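Local coordinates for protein oligogalacturonate lyase (Vibrio parahaemolyticus RIMD 2210633, PDB 3C5M) that probably cleaves pectin-derived oligogalacturonates by beta-elimination, using a seven-bladed beta-propeller that binds manganese, at residues A[160-165]-A[212-217]; A[203-208]-A[219-224]. All coordinates share one frame; numbering follows the deposited sequence.

Contact 1. Residues A[160-165]-A[212-217]; sequences EFYHTN and DLVDAR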
ATOM      1  N   GLU A 160       6.728   4.864 -23.219  1.00 69.99           N
ATOM      2  CA  GLU A 160       6.236   4.272 -24.459  1.00 67.86           C
ATOM      3  C   GLU A 160       4.799   3.780 -24.308  1.00 64.40           C
ATOM      4  O   GLU A 160       3.931   4.103 -25.118  1.00 65.56           O
ATOM      5  CB  GLU A 160       7.156   3.111 -24.867  1.00 80.35           C
ATOM      6  CG  GLU A 160       6.464   1.920 -25.543  1.00 90.92           C
ATOM      7  CD  GLU A 160       5.849   2.266 -26.892  1.00 94.87           C
ATOM      8  OE1 GLU A 160       5.217   1.375 -27.504  1.00 95.49           O
ATOM      9  OE2 GLU A 160       5.996   3.424 -27.339  1.00 97.97           O
ATOM     10  N   PHE A 161       4.556   2.994 -23.266  1.00 62.36           N
ATOM     11  CA  PHE A 161       3.231   2.449 -23.002  1.00 57.37           C
ATOM     12  C   PHE A 161       2.213   3.557 -22.759  1.00 57.01           C
ATOM     13  O   PHE A 161       1.066   3.465 -23.186  1.00 49.76           O
ATOM     14  CB  PHE A 161       3.270   1.544 -21.779  1.00 50.49           C
ATOM     15  CG  PHE A 161       1.962   0.902 -21.476  1.00 52.93           C
ATOM     16  CD1 PHE A 161       1.452  -0.088 -22.316  1.00 54.69           C
ATOM     17  CD2 PHE A 161       1.226   1.284 -20.358  1.00 50.65           C
ATOM     18  CE1 PHE A 161       0.217  -0.696 -22.046  1.00 51.70           C
ATOM     19  CE2 PHE A 161      -0.008   0.686 -20.076  1.00 54.49           C
ATOM     20  CZ  PHE A 161      -0.516  -0.309 -20.922  1.00 45.37           C
ATOM     21  N   TYR A 162       2.640   4.606 -22.069  1.00 58.25           N
ATOM     22  CA  TYR A 162       1.756   5.721 -21.767  1.00 55.63           C
ATOM     23  C   TYR A 162       1.195   6.361 -23.021  1.00 56.94           C
ATOM     24  O   TYR A 162       0.016   6.707 -23.076  1.00 54.20           O
ATOM     25  CB  TYR A 162       2.499   6.776 -20.955  1.00 55.04           C
ATOM     26  CG  TYR A 162       1.764   8.086 -20.851  1.00 52.05           C
ATOM     27  CD1 TYR A 162       2.008   9.121 -21.748  1.00 38.31           C
ATOM     28  CD2 TYR A 162       0.828   8.294 -19.842  1.00 55.45           C
ATOM     29  CE1 TYR A 162       1.337  10.340 -21.634  1.00 50.50           C
ATOM     30  CE2 TYR A 162       0.153   9.504 -19.722  1.00 53.82           C
ATOM     31  CZ  TYR A 162       0.412  10.521 -20.617  1.00 51.28           C
ATOM     32  OH  TYR A 162      -0.246  11.720 -20.470  1.00 57.13           O
ATOM     33  N   HIS A 163       2.054   6.519 -24.022  1.00 57.57           N
ATOM     34  CA  HIS A 163       1.660   7.130 -25.279  1.00 61.18           C
ATOM     35  C   HIS A 163       0.796   6.214 -26.138  1.00 61.91           C
ATOM     36  O   HIS A 163       0.032   6.687 -26.982  1.00 61.84           O
ATOM     37  CB  HIS A 163       2.902   7.561 -26.069  1.00 64.90           C
ATOM     38  CG  HIS A 163       3.634   8.717 -25.462  1.00 66.94           C
ATOM     39  ND1 HIS A 163       3.026   9.926 -25.198  1.00 71.68           N
ATOM     40  CD2 HIS A 163       4.923   8.852 -25.070  1.00 66.39           C
ATOM     41  CE1 HIS A 163       3.908  10.755 -24.668  1.00 71.12           C
ATOM     42  NE2 HIS A 163       5.068  10.128 -24.579  1.00 67.69           N
ATOM     43  N   THR A 164       0.901   4.907 -25.924  1.00 57.25           N
ATOM     44  CA  THR A 164       0.112   3.968 -26.709  1.00 56.94           C
ATOM     45  C   THR A 164      -1.367   4.065 -26.337  1.00 54.46           C
ATOM     46  O   THR A 164      -2.202   3.337 -26.878  1.00 48.22           O
ATOM     47  CB  THR A 164       0.612   2.501 -26.517  1.00 60.23           C
ATOM     48  OG1 THR A 164       0.216   1.709 -27.646  1.00 78.30           O
ATOM     49  CG2 THR A 164       0.020   1.878 -25.263  1.00 59.97           C
ATOM     50  N   ASN A 165      -1.680   4.984 -25.423  1.00 54.96           N
ATOM     51  CA  ASN A 165      -3.047   5.192 -24.953  1.00 51.79           C
ATOM     52  C   ASN A 165      -3.823   3.891 -24.908  1.00 49.58           C
ATOM     53  O   ASN A 165      -4.751   3.687 -25.681  1.00 55.65           O
ATOM     54  CB  ASN A 165      -3.777   6.191 -25.853  1.00 56.58           C
ATOM     55  CG  ASN A 165      -3.419   7.630 -25.535  1.00 61.22           C
ATOM     56  OD1 ASN A 165      -2.283   8.060 -25.727  1.00 61.39           O
ATOM     57  ND2 ASN A 165      -4.393   8.380 -25.030  1.00 66.72           N
ATOM     58  N   ASP A 212       5.284  14.245 -15.657  1.00 81.30           N
ATOM     59  CA  ASP A 212       5.483  15.426 -16.481  1.00 83.71           C
ATOM     60  C   ASP A 212       4.431  15.539 -17.569  1.00 81.92           C
ATOM     61  O   ASP A 212       3.548  16.388 -17.503  1.00 85.39           O
ATOM     62  CB  ASP A 212       6.870  15.394 -17.121  1.00 89.29           C
ATOM     63  CG  ASP A 212       7.984  15.622 -16.114  1.00 92.85           C
ATOM     64  OD1 ASP A 212       9.167  15.458 -16.498  1.00 93.19           O
ATOM     65  OD2 ASP A 212       7.674  15.971 -14.948  1.00 88.05           O
ATOM     66  N   LEU A 213       4.530  14.682 -18.575  1.00 81.16           N
ATOM     67  CA  LEU A 213       3.581  14.700 -19.679  1.00 81.40           C
ATOM     68  C   LEU A 213       2.263  14.012 -19.336  1.00 80.57           C
ATOM     69  O   LEU A 213       1.786  13.165 -20.087  1.00 85.81           O
ATOM     70  CB  LEU A 213       4.200  14.051 -20.922  1.00 77.57           C
ATOM     71  CG  LEU A 213       5.098  12.831 -20.702  1.00 83.71           C
ATOM     72  CD1 LEU A 213       5.254  12.064 -22.002  1.00 88.01           C
ATOM     73  CD2 LEU A 213       6.458  13.281 -20.176  1.00 83.95           C
ATOM     74  N   VAL A 214       1.676  14.386 -18.204  1.00 76.02           N
ATOM     75  CA  VAL A 214       0.409  13.809 -17.768  1.00 70.17           C
ATOM     76  C   VAL A 214      -0.525  14.913 -17.274  1.00 70.28           C
ATOM     77  O   VAL A 214      -0.146  15.715 -16.421  1.00 67.25           O
ATOM     78  CB  VAL A 214       0.628  12.786 -16.633  1.00 69.31           C
ATOM     79  CG1 VAL A 214       1.290  13.455 -15.445  1.00 70.61           C
ATOM     80  CG2 VAL A 214      -0.694  12.173 -16.226  1.00 66.09           C
ATOM     81  N   ASP A 215      -1.742  14.953 -17.816  1.00 72.13           N
ATOM     82  CA  ASP A 215      -2.735  15.963 -17.440  1.00 72.85           C
ATOM     83  C   ASP A 215      -2.907  16.129 -15.932  1.00 71.04           C
ATOM     84  O   ASP A 215      -2.816  17.241 -15.414  1.00 69.29           O
ATOM     85  CB  ASP A 215      -4.096  15.650 -18.091  1.00 76.83           C
ATOM     86  CG  ASP A 215      -4.489  14.178 -17.985  1.00 79.27           C
ATOM     87  OD1 ASP A 215      -5.647  13.846 -18.316  1.00 68.82           O
ATOM     88  OD2 ASP A 215      -3.649  13.348 -17.584  1.00 87.00           O
ATOM     89  N   ALA A 216      -3.162  15.021 -15.241  1.00 72.19           N
ATOM     90  CA  ALA A 216      -3.324  15.004 -13.791  1.00 69.21           C
ATOM     91  C   ALA A 216      -3.639  13.582 -13.362  1.00 68.77           C
ATOM     92  O   ALA A 216      -4.232  12.820 -14.125  1.00 70.01           O
ATOM     93  CB  ALA A 216      -4.449  15.940 -13.371  1.00 69.05           C
ATOM     94  N   ARG A 217      -3.238  13.208 -12.154  1.00 67.89           N
ATOM     95  CA  ARG A 217      -3.532  11.860 -11.690  1.00 66.61           C
ATOM     96  C   ARG A 217      -4.573  11.850 -10.584  1.00 65.92           C
ATOM     97  O   ARG A 217      -5.262  10.859 -10.389  1.00 68.61           O
ATOM     98  CB  ARG A 217      -2.261  11.161 -11.216  1.00 67.92           C
ATOM     99  CG  ARG A 217      -1.393  11.948 -10.253  1.00 55.90           C
ATOM    100  CD  ARG A 217      -0.658  10.960  -9.353  1.00 57.77           C
ATOM    101  NE  ARG A 217      -0.209   9.791 -10.107  1.00 51.67           N
ATOM    102  CZ  ARG A 217      -0.036   8.578  -9.591  1.00 44.93           C
ATOM    103  NH1 ARG A 217      -0.274   8.364  -8.309  1.00 45.66           N
ATOM    104  NH2 ARG A 217       0.369   7.574 -10.360  1.00 38.88           N
TER
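Tyr162 and His163 present two rings to Leu213. One face of the His163 ring carries Tyr162 CD1, 3.7 Å above the plane and shifted toward the rim. In return, His163 CE1 lies at the edge of the Tyr162 ring, in its plane. The Leu213 carbonyl and Val214 CA come to the Tyr162 ring obliquely, near its hydroxyl end. Leu213 CD1 reaches the His163 ring in the same oblique way and also lies 4.3 Å from Tyr162 CE1. The Leu213 and His163 side chains cross at about a right angle. Tyr162 has CG anti to its own N (chi1 168°), which carries the ring outward from the helix to the loop. There Tyr162 OH, 4.1 Å from Val214 CB, donates a weak hydrogen bond to Leu213 O at 2.5 Å. It is short and bent, so doubtful in detail at this resolution. The loop offers this carbonyl from an inverse gamma turn centred on Leu213, closed by a weak bond from Val214 N to Asp212 O of 2.8 Å.

At the surface, residues 160-165 span the last turn of helix 155-163, inserted between strands 138-145 and 168-174, and the two residues after it. Residues 212-217 belong to the loop between strands 202-207 and 219-222. The contact therefore joins insertions of two successive blades. Phe161 meets Trp189 edge-to-face, and Arg217 forms a salt bridge with Glu243 of strand 238-245.

Contact 2. Residues A[203-208]-A[219-224]; sequences VGFCHE and WLVNED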
ATOM      1  N   VAL A 203     -14.915   6.833  -5.477  1.00 33.16           N
ATOM      2  CA  VAL A 203     -13.849   5.896  -5.824  1.00 35.13           C
ATOM      3  C   VAL A 203     -12.713   6.651  -6.515  1.00 34.26           C
ATOM      4  O   VAL A 203     -12.865   7.090  -7.647  1.00 30.67           O
ATOM      5  CB  VAL A 203     -14.368   4.802  -6.790  1.00 35.20           C
ATOM      6  CG1 VAL A 203     -13.247   3.855  -7.162  1.00 30.34           C
ATOM      7  CG2 VAL A 203     -15.523   4.039  -6.155  1.00 35.51           C
ATOM      8  N   GLY A 204     -11.579   6.809  -5.843  1.00 35.76           N
ATOM      9  CA  GLY A 204     -10.476   7.527  -6.458  1.00 38.04           C
ATOM     10  C   GLY A 204      -9.570   6.645  -7.297  1.00 37.14           C
ATOM     11  O   GLY A 204      -9.260   5.522  -6.909  1.00 42.70           O
ATOM     12  N   PHE A 205      -9.159   7.145  -8.459  1.00 37.06           N
ATOM     13  CA  PHE A 205      -8.260   6.414  -9.353  1.00 24.96           C
ATOM     14  C   PHE A 205      -7.308   7.440  -9.922  1.00 29.63           C
ATOM     15  O   PHE A 205      -7.292   8.576  -9.461  1.00 33.73           O
ATOM     16  CB  PHE A 205      -9.028   5.698 -10.473  1.00 28.86           C
ATOM     17  CG  PHE A 205      -9.628   6.615 -11.503  1.00 39.74           C
ATOM     18  CD1 PHE A 205      -9.025   6.777 -12.748  1.00 31.33           C
ATOM     19  CD2 PHE A 205     -10.810   7.303 -11.239  1.00 42.49           C
ATOM     20  CE1 PHE A 205      -9.591   7.608 -13.710  1.00 42.60           C
ATOM     21  CE2 PHE A 205     -11.382   8.137 -12.197  1.00 47.39           C
ATOM     22  CZ  PHE A 205     -10.774   8.293 -13.435  1.00 41.70           C
ATOM     23  N   CYS A 206      -6.519   7.071 -10.919  1.00 36.78           N
ATOM     24  CA  CYS A 206      -5.573   8.030 -11.465  1.00 34.80           C
ATOM     25  C   CYS A 206      -5.053   7.631 -12.823  1.00 37.57           C
ATOM     26  O   CYS A 206      -5.242   6.502 -13.262  1.00 35.76           O
ATOM     27  CB  CYS A 206      -4.371   8.131 -10.547  1.00 49.18           C
ATOM     28  SG  CYS A 206      -3.278   6.676 -10.717  1.00 64.15           S
ATOM     29  N   HIS A 207      -4.367   8.569 -13.467  1.00 37.74           N
ATOM     30  CA  HIS A 207      -3.766   8.307 -14.757  1.00 44.16           C
ATOM     31  C   HIS A 207      -2.293   8.012 -14.490  1.00 47.13           C
ATOM     32  O   HIS A 207      -1.619   8.787 -13.815  1.00 44.40           O
ATOM     33  CB  HIS A 207      -3.887   9.520 -15.698  1.00 46.93           C
ATOM     34  CG  HIS A 207      -5.292   9.857 -16.091  1.00 50.51           C
ATOM     35  ND1 HIS A 207      -6.271   8.902 -16.259  1.00 55.45           N
ATOM     36  CD2 HIS A 207      -5.870  11.044 -16.392  1.00 49.37           C
ATOM     37  CE1 HIS A 207      -7.391   9.487 -16.642  1.00 62.70           C
ATOM     38  NE2 HIS A 207      -7.176  10.787 -16.730  1.00 48.17           N
ATOM     39  N   GLU A 208      -1.807   6.881 -15.001  1.00 48.11           N
ATOM     40  CA  GLU A 208      -0.415   6.498 -14.826  1.00 51.27           C
ATOM     41  C   GLU A 208       0.438   7.154 -15.882  1.00 53.02           C
ATOM     42  O   GLU A 208      -0.081   7.780 -16.799  1.00 51.63           O
ATOM     43  CB  GLU A 208      -0.259   4.985 -14.914  1.00 51.29           C
ATOM     44  CG  GLU A 208      -0.811   4.266 -13.711  1.00 62.28           C
ATOM     45  CD  GLU A 208      -0.158   4.724 -12.423  1.00 66.16           C
ATOM     46  OE1 GLU A 208      -0.567   4.243 -11.347  1.00 75.16           O
ATOM     47  OE2 GLU A 208       0.766   5.564 -12.485  1.00 62.48           O
ATOM     48  N   TRP A 219      -7.591  11.786  -9.544  1.00 54.21           N
ATOM     49  CA  TRP A 219      -8.949  11.668 -10.053  1.00 52.42           C
ATOM     50  C   TRP A 219      -9.934  11.056  -9.068  1.00 50.17           C
ATOM     51  O   TRP A 219      -9.548  10.341  -8.139  1.00 49.13           O
ATOM     52  CB  TRP A 219      -8.977  10.867 -11.347  1.00 51.69           C
ATOM     53  CG  TRP A 219      -8.434  11.600 -12.506  1.00 47.30           C
ATOM     54  CD1 TRP A 219      -7.139  11.639 -12.921  1.00 46.03           C
ATOM     55  CD2 TRP A 219      -9.175  12.409 -13.417  1.00 50.62           C
ATOM     56  NE1 TRP A 219      -7.027  12.420 -14.044  1.00 47.56           N
ATOM     57  CE2 TRP A 219      -8.264  12.904 -14.371  1.00 48.93           C
ATOM     58  CE3 TRP A 219     -10.524  12.761 -13.525  1.00 57.44           C
ATOM     59  CZ2 TRP A 219      -8.657  13.735 -15.418  1.00 35.80           C
ATOM     60  CZ3 TRP A 219     -10.916  13.589 -14.567  1.00 48.59           C
ATOM     61  CH2 TRP A 219      -9.985  14.065 -15.499  1.00 45.20           C
ATOM     62  N   LEU A 220     -11.213  11.349  -9.291  1.00 49.47           N
ATOM     63  CA  LEU A 220     -12.313  10.859  -8.452  1.00 47.17           C
ATOM     64  C   LEU A 220     -13.527  10.586  -9.344  1.00 39.51           C
ATOM     65  O   LEU A 220     -13.702  11.227 -10.373  1.00 42.47           O
ATOM     66  CB  LEU A 220     -12.671  11.907  -7.387  1.00 36.74           C
ATOM     67  CG  LEU A 220     -12.633  11.470  -5.923  1.00 43.93           C
ATOM     68  CD1 LEU A 220     -11.239  10.961  -5.591  1.00 41.54           C
ATOM     69  CD2 LEU A 220     -13.012  12.637  -5.004  1.00 25.03           C
ATOM     70  N   VAL A 221     -14.352   9.624  -8.959  1.00 40.23           N
ATOM     71  CA  VAL A 221     -15.537   9.290  -9.739  1.00 44.90           C
ATOM     72  C   VAL A 221     -16.509   8.530  -8.841  1.00 50.10           C
ATOM     73  O   VAL A 221     -16.081   7.798  -7.953  1.00 52.81           O
ATOM     74  CB  VAL A 221     -15.174   8.413 -10.954  1.00 41.19           C
ATOM     75  CG1 VAL A 221     -14.481   7.143 -10.495  1.00 36.88           C
ATOM     76  CG2 VAL A 221     -16.425   8.072 -11.731  1.00 47.38           C
ATOM     77  N   ASN A 222     -17.809   8.698  -9.058  1.00 45.75           N
ATOM     78  CA  ASN A 222     -18.776   8.003  -8.222  1.00 44.64           C
ATOM     79  C   ASN A 222     -18.949   6.544  -8.586  1.00 46.28           C
ATOM     80  O   ASN A 222     -18.617   6.131  -9.693  1.00 45.91           O
ATOM     81  CB  ASN A 222     -20.116   8.710  -8.259  1.00 43.42           C
ATOM     82  CG  ASN A 222     -20.072  10.030  -7.556  1.00 44.97           C
ATOM     83  OD1 ASN A 222     -19.896  11.063  -8.184  1.00 55.00           O
ATOM     84  ND2 ASN A 222     -20.203  10.007  -6.235  1.00 51.42           N
ATOM     85  N   GLU A 223     -19.472   5.763  -7.652  1.00 39.69           N
ATOM     86  CA  GLU A 223     -19.636   4.352  -7.901  1.00 43.49           C
ATOM     87  C   GLU A 223     -20.508   4.064  -9.105  1.00 50.68           C
ATOM     88  O   GLU A 223     -20.262   3.103  -9.836  1.00 53.87           O
ATOM     89  CB  GLU A 223     -20.204   3.663  -6.679  1.00 44.23           C
ATOM     90  CG  GLU A 223     -20.182   2.169  -6.803  1.00 57.30           C
ATOM     91  CD  GLU A 223     -20.509   1.492  -5.502  1.00 68.99           C
ATOM     92  OE1 GLU A 223     -20.634   0.249  -5.480  1.00 78.31           O
ATOM     93  OE2 GLU A 223     -20.640   2.208  -4.489  1.00 81.85           O
ATOM     94  N   ASP A 224     -21.519   4.902  -9.320  1.00 56.44           N
ATOM     95  CA  ASP A 224     -22.434   4.731 -10.451  1.00 55.10           C
ATOM     96  C   ASP A 224     -21.733   4.976 -11.790  1.00 45.59           C
ATOM     97  O   ASP A 224     -22.210   4.537 -12.834  1.00 46.06           O
ATOM     98  CB  ASP A 224     -23.621   5.684 -10.311  1.00 66.20           C
ATOM     99  CG  ASP A 224     -23.228   7.139 -10.505  1.00 79.40           C
ATOM    100  OD1 ASP A 224     -22.374   7.644  -9.741  1.00 85.16           O
ATOM    101  OD2 ASP A 224     -23.770   7.784 -11.427  1.00 91.38           O
TER
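Phe205 and Trp219 face each other across the strands, and their first torsions set how they meet. Phe205 CG sits between its own N and carbonyl carbon (chi1 70°), while Trp219 CG lies beside its own N, opposite the carbonyl carbon. Trp219 CB then stands over one face of the Phe205 ring, 3.8 Å from the ring centroid, in a CH-pi contact. The Phe205 ring and the five-membered ring of Trp219 are nearly parallel but slid apart, with centroids 5.3 Å from each other, so they barely overlap. Val221 CG1 comes obliquely to the same phenyl ring, 3.7 Å from Phe205 CE2. His207 completes the aromatic cluster. Its ring and the five-membered ring of Trp219 have centroids 4.0 Å apart and planes at 54°, which is neither a stack nor an edge-to-face pair. Trp219 NE1 lies close to the imidazole but gives its hydrogen bond to Ala216 O.

The backbones are held by antiparallel bonds. Val203 N donates to Val221 O at 2.9 Å, and the return bond from Val221 N is weak. Phe205 N donates to Trp219 O at 3.2 Å from well above the carbonyl plane. Trp219 N donates back to Phe205 O. On the other face of the sheet, Leu220 CD1 packs 3.6 Å from Gly204 CA. Glu223, past the strand end, forms a salt bridge with Lys138.

Strands 202-207 and 219-222 form a beta hairpin. They are the two inner strands of a four-stranded antiparallel sheet, which is one blade of the seven-bladed beta-propeller.

Contacts 1 and 2 are interleaved along the chain: residues 212-217 belong to the loop that joins the two strands of contact 2. Their centres are about 16 Å apart, yet they touch directly. Arg217 NH2 forms a salt bridge with Glu208 OE2 at 3.0 Å, which ties the end of the loop to the residue after strand 202-207. Tyr162 CD2 packs 3.2 Å from Glu208 O, so the helix also touches the start of the hairpin loop. Contact 2 is buried within the blade, whereas contact 1 lies at the surface. Both are away from the manganese, which is bound by His287, Gln350, His353 and His355.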